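Local coordinates for isochorismatase family protein family (Burkholderia thailandensis, PDB 3TXY), which is of unknown function but has the isochorismatase-like fold and may be a hydrolase, although it lacks the cysteine nucleophile usual in the family, at residues T9-L21 / L121-I134. Residues are numbered along the deposited sequence; the frame is centred on the assembly and turned at random.
Sequences TLNPTVALVAIDL and LRRRGITDIVLTGI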
loop_
_atom_site.group_PDB
_atom_site.type_symbol
_atom_site.label_atom_id
_atom_site.label_comp_id
_atom_site.label_asym_id
_atom_site.label_seq_id
_atom_site.Cartn_x
_atom_site.Cartn_y
_atom_site.Cartn_z
ATOM N N THR A 9 18.368 6.208 -11.492
ATOM C CA THR A 9 19.475 6.484 -10.602
ATOM C C THR A 9 19.498 5.432 -9.505
ATOM O O THR A 9 18.479 5.231 -8.815
ATOM C CB THR A 9 19.332 7.851 -9.926
ATOM O OG1 THR A 9 19.253 8.878 -10.923
ATOM C CG2 THR A 9 20.527 8.102 -9.023
ATOM N N LEU A 10 20.649 4.770 -9.348
ATOM C CA LEU A 10 20.806 3.734 -8.337
ATOM C C LEU A 10 22.068 3.936 -7.520
ATOM O O LEU A 10 23.159 4.099 -8.087
ATOM C CB LEU A 10 20.898 2.343 -8.990
ATOM C CG LEU A 10 19.663 1.658 -9.563
ATOM C CD1 LEU A 10 20.124 0.328 -10.127
ATOM C CD2 LEU A 10 18.602 1.472 -8.493
ATOM N N ASN A 11 21.933 3.863 -6.195
ATOM C CA ASN A 11 23.095 3.726 -5.313
ATOM C C ASN A 11 23.702 2.326 -5.443
ATOM O O ASN A 11 22.995 1.393 -5.841
ATOM C CB ASN A 11 22.675 3.996 -3.869
ATOM C CG ASN A 11 22.236 5.420 -3.668
ATOM O OD1 ASN A 11 23.044 6.338 -3.834
ATOM N ND2 ASN A 11 20.965 5.626 -3.321
ATOM N N PRO A 12 25.006 2.162 -5.117
ATOM C CA PRO A 12 25.633 0.832 -5.188
ATOM C C PRO A 12 25.016 -0.209 -4.254
ATOM O O PRO A 12 25.114 -1.411 -4.498
ATOM C CB PRO A 12 27.082 1.084 -4.755
ATOM C CG PRO A 12 27.292 2.544 -4.853
ATOM C CD PRO A 12 25.954 3.209 -4.702
ATOM N N THR A 13 24.445 0.290 -3.165
ATOM C CA THR A 13 23.825 -0.494 -2.108
ATOM C C THR A 13 22.395 -0.857 -2.512
ATOM O O THR A 13 21.414 -0.337 -1.957
ATOM C CB THR A 13 23.863 0.330 -0.804
ATOM O OG1 THR A 13 23.442 1.695 -1.053
ATOM C CG2 THR A 13 25.276 0.345 -0.266
ATOM N N VAL A 14 22.298 -1.730 -3.511
ATOM C CA VAL A 14 21.031 -2.082 -4.131
ATOM C C VAL A 14 20.781 -3.594 -4.093
ATOM O O VAL A 14 21.692 -4.379 -4.278
ATOM C CB VAL A 14 20.951 -1.569 -5.599
ATOM C CG1 VAL A 14 21.976 -2.268 -6.485
ATOM C CG2 VAL A 14 19.536 -1.729 -6.156
ATOM N N ALA A 15 19.527 -3.960 -3.847
ATOM C CA ALA A 15 19.042 -5.332 -3.872
ATOM C C ALA A 15 17.931 -5.531 -4.904
ATOM O O ALA A 15 17.155 -4.609 -5.202
ATOM C CB ALA A 15 18.539 -5.730 -2.484
ATOM N N LEU A 16 17.881 -6.748 -5.448
ATOM C CA LEU A 16 16.796 -7.212 -6.319
ATOM C C LEU A 16 15.783 -7.939 -5.436
ATOM O O LEU A 16 16.152 -8.831 -4.684
ATOM C CB LEU A 16 17.318 -8.179 -7.395
ATOM C CG LEU A 16 16.329 -8.609 -8.494
ATOM C CD1 LEU A 16 15.924 -7.457 -9.409
ATOM C CD2 LEU A 16 16.931 -9.734 -9.337
ATOM N N VAL A 17 14.515 -7.536 -5.513
ATOM C CA VAL A 17 13.441 -8.151 -4.731
ATOM C C VAL A 17 12.344 -8.588 -5.702
ATOM O O VAL A 17 11.777 -7.757 -6.404
ATOM C CB VAL A 17 12.859 -7.168 -3.699
ATOM C CG1 VAL A 17 11.696 -7.809 -2.925
ATOM C CG2 VAL A 17 13.964 -6.715 -2.749
ATOM N N ALA A 18 12.079 -9.890 -5.754
ATOM C CA ALA A 18 11.185 -10.481 -6.747
ATOM C C ALA A 18 9.980 -11.083 -6.047
ATOM O O ALA A 18 10.141 -11.941 -5.166
ATOM C CB ALA A 18 11.932 -11.576 -7.515
ATOM N N ILE A 19 8.776 -10.651 -6.431
ATOM C CA ILE A 19 7.556 -11.009 -5.689
ATOM C C ILE A 19 6.765 -12.139 -6.337
ATOM O O ILE A 19 6.324 -12.011 -7.473
ATOM C CB ILE A 19 6.605 -9.798 -5.556
ATOM C CG1 ILE A 19 7.299 -8.568 -4.942
ATOM C CG2 ILE A 19 5.394 -10.190 -4.725
ATOM C CD1 ILE A 19 7.949 -8.824 -3.592
ATOM N N ASP A 20 6.583 -13.229 -5.580
ATOM C CA ASP A 20 5.590 -14.292 -5.835
ATOM C C ASP A 20 5.804 -15.030 -7.166
ATOM O O ASP A 20 4.844 -15.454 -7.807
ATOM C CB ASP A 20 4.151 -13.764 -5.754
ATOM C CG ASP A 20 3.704 -13.496 -4.336
ATOM O OD1 ASP A 20 4.303 -14.057 -3.394
ATOM O OD2 ASP A 20 2.753 -12.718 -4.158
ATOM N N LEU A 21 7.059 -15.231 -7.541
ATOM C CA LEU A 21 7.364 -15.991 -8.757
ATOM C C LEU A 21 7.384 -17.487 -8.422
ATOM O O LEU A 21 8.415 -18.188 -8.509
ATOM C CB LEU A 21 8.628 -15.468 -9.419
ATOM C CG LEU A 21 8.575 -13.984 -9.814
ATOM C CD1 LEU A 21 9.899 -13.576 -10.475
ATOM C CD2 LEU A 21 7.413 -13.682 -10.751
ATOM N N LEU A 121 17.305 -6.437 4.381
ATOM C CA LEU A 121 17.769 -5.206 3.729
ATOM C C LEU A 121 18.671 -4.368 4.629
ATOM O O LEU A 121 19.779 -3.998 4.235
ATOM C CB LEU A 121 16.601 -4.351 3.217
ATOM C CG LEU A 121 15.751 -5.038 2.139
ATOM C CD1 LEU A 121 14.426 -4.323 1.904
ATOM C CD2 LEU A 121 16.508 -5.165 0.826
ATOM N N ARG A 122 18.210 -4.080 5.843
ATOM C CA ARG A 122 18.967 -3.235 6.782
ATOM C C ARG A 122 20.336 -3.831 7.083
ATOM O O ARG A 122 21.367 -3.146 6.998
ATOM C CB ARG A 122 18.213 -3.070 8.107
ATOM C CG ARG A 122 16.852 -2.403 8.016
ATOM C CD ARG A 122 16.876 -1.013 8.648
ATOM N NE ARG A 122 16.434 -0.904 10.044
ATOM C CZ ARG A 122 15.216 -0.472 10.390
ATOM N NH1 ARG A 122 14.317 -0.218 9.455
ATOM N NH2 ARG A 122 14.869 -0.331 11.662
ATOM N N ARG A 123 20.337 -5.107 7.438
ATOM C CA ARG A 123 21.563 -5.752 7.859
ATOM C C ARG A 123 22.571 -5.960 6.746
ATOM O O ARG A 123 23.764 -6.183 7.010
ATOM C CB ARG A 123 21.228 -7.029 8.599
ATOM C CG ARG A 123 20.507 -6.680 9.883
ATOM C CD ARG A 123 20.216 -7.892 10.723
ATOM N NE ARG A 123 19.238 -7.603 11.772
ATOM C CZ ARG A 123 18.779 -8.515 12.621
ATOM N NH1 ARG A 123 19.263 -9.760 12.575
ATOM N NH2 ARG A 123 17.883 -8.176 13.552
ATOM N N ARG A 124 22.105 -5.866 5.510
ATOM C CA ARG A 124 22.946 -5.996 4.330
ATOM C C ARG A 124 23.339 -4.616 3.784
ATOM O O ARG A 124 23.949 -4.510 2.727
ATOM C CB ARG A 124 22.196 -6.837 3.301
ATOM C CG ARG A 124 22.056 -8.276 3.738
ATOM C CD ARG A 124 21.162 -9.094 2.814
ATOM N NE ARG A 124 20.870 -10.400 3.380
ATOM C CZ ARG A 124 21.624 -11.490 3.227
ATOM N NH1 ARG A 124 22.736 -11.460 2.514
ATOM N NH2 ARG A 124 21.259 -12.631 3.792
ATOM N N GLY A 125 22.949 -3.566 4.509
ATOM C CA GLY A 125 23.293 -2.191 4.174
ATOM C C GLY A 125 22.595 -1.649 2.943
ATOM O O GLY A 125 23.118 -0.774 2.290
ATOM N N ILE A 126 21.406 -2.172 2.626
ATOM C CA ILE A 126 20.735 -1.844 1.361
ATOM C C ILE A 126 19.877 -0.580 1.464
ATOM O O ILE A 126 19.077 -0.430 2.395
ATOM C CB ILE A 126 19.843 -3.010 0.901
ATOM C CG1 ILE A 126 20.691 -4.273 0.670
ATOM C CG2 ILE A 126 19.046 -2.624 -0.339
ATOM C CD1 ILE A 126 21.813 -4.130 -0.351
ATOM N N THR A 127 20.041 0.323 0.499
ATOM C CA THR A 127 19.292 1.576 0.470
ATOM C C THR A 127 18.273 1.629 -0.674
ATOM O O THR A 127 17.317 2.396 -0.605
ATOM C CB THR A 127 20.250 2.768 0.302
ATOM O OG1 THR A 127 20.955 2.619 -0.936
ATOM C CG2 THR A 127 21.241 2.825 1.464
ATOM N N ASP A 128 18.486 0.807 -1.714
ATOM C CA ASP A 128 17.742 0.861 -2.955
ATOM C C ASP A 128 17.205 -0.553 -3.235
ATOM O O ASP A 128 17.931 -1.539 -3.068
ATOM C CB ASP A 128 18.655 1.257 -4.132
ATOM C CG ASP A 128 19.158 2.714 -4.073
ATOM O OD1 ASP A 128 19.372 3.263 -2.964
ATOM O OD2 ASP A 128 19.383 3.295 -5.166
ATOM N N ILE A 129 15.949 -0.655 -3.651
ATOM C CA ILE A 129 15.410 -1.942 -4.104
ATOM C C ILE A 129 14.908 -1.860 -5.539
ATOM O O ILE A 129 14.284 -0.874 -5.948
ATOM C CB ILE A 129 14.351 -2.580 -3.158
ATOM C CG1 ILE A 129 13.033 -1.804 -3.111
ATOM C CG2 ILE A 129 14.909 -2.749 -1.747
ATOM C CD1 ILE A 129 11.950 -2.541 -2.317
ATOM N N VAL A 130 15.229 -2.901 -6.301
ATOM C CA VAL A 130 14.721 -3.096 -7.641
ATOM C C VAL A 130 13.684 -4.206 -7.549
ATOM O O VAL A 130 13.984 -5.329 -7.149
ATOM C CB VAL A 130 15.854 -3.411 -8.635
ATOM C CG1 VAL A 130 15.283 -3.862 -9.986
ATOM C CG2 VAL A 130 16.752 -2.178 -8.767
ATOM N N LEU A 131 12.452 -3.859 -7.925
ATOM C CA LEU A 131 11.290 -4.701 -7.725
ATOM C C LEU A 131 10.773 -5.322 -9.021
ATOM O O LEU A 131 10.576 -4.643 -10.029
ATOM C CB LEU A 131 10.209 -3.847 -7.071
ATOM C CG LEU A 131 9.271 -4.319 -5.988
ATOM C CD1 LEU A 131 9.847 -5.279 -4.948
ATOM C CD2 LEU A 131 8.725 -3.052 -5.300
ATOM N N THR A 132 10.601 -6.642 -8.983
ATOM C CA THR A 132 9.920 -7.380 -10.033
ATOM C C THR A 132 8.839 -8.253 -9.413
ATOM O O THR A 132 8.796 -8.446 -8.194
ATOM C CB THR A 132 10.890 -8.280 -10.835
ATOM O OG1 THR A 132 11.144 -9.507 -10.128
ATOM C CG2 THR A 132 12.190 -7.576 -11.100
ATOM N N GLY A 133 7.980 -8.797 -10.261
ATOM C CA GLY A 133 7.051 -9.859 -9.872
ATOM C C GLY A 133 5.585 -9.653 -10.236
ATOM O O GLY A 133 5.250 -8.860 -11.116
ATOM N N ILE A 134 4.720 -10.406 -9.548
ATOM C CA ILE A 134 3.309 -10.532 -9.876
ATOM C C ILE A 134 2.506 -10.406 -8.564
ATOM O O ILE A 134 2.949 -10.970 -7.559
ATOM C CB ILE A 134 3.021 -11.942 -10.489
ATOM C CG1 ILE A 134 3.953 -12.245 -11.675
ATOM C CG2 ILE A 134 1.549 -12.071 -10.851
ATOM C CD1 ILE A 134 4.067 -13.738 -11.952
HETATM O O HOH W 1 18.534 5.697 -5.876
HETATM O O HOH W 2 1.260 -12.398 -6.236
#
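Asp128 grips Asn11 with both carboxylate oxygens. Asn11 ND2 gives OD1 of Asp128 a nearly straight bond (2.9 Å, 173°), using that oxygen's syn lone pair, while Asn11 N reaches Asp128 OD2 at 2.8 Å from above the carboxylate plane. The amide and carboxylate planes stand 75° apart. Thr127 OG1 and Asn153 ND2 also donate to OD1, and a water joins OD2 to Thr9 O, which together should fix the rotation of this buried carboxylate and probably favour its charged form. Nearby, Thr13 O accepts from both Thr127 N (2.9 Å) and Asp128 N (3.2 Å). From there a parallel ladder runs from Ala15 N to Ile134 N, the strand axes 4.4 Å apart at closest approach. On one face Val130 splits its methyls: CG1, anti to the backbone N (chi1 170°), meets Leu16 CD1 at 3.7 Å, and CG2 meets Val14 CG2 at 3.8 Å. On the other, Val17 CG1 lies alongside Leu131 CD1 (3.7 Å). Beyond the ladder, a water links Asp20 OD2 with Ile134 O; Thr61 holds Asp20 OD1 and Lys106 salt-bridges OD2. Strands 14-19 and 128-134 form the central pair of a helix-flanked 3-2-1-4-5-6 parallel sheet, the Rossmann-like fold of isochorismatase-like hydrolases.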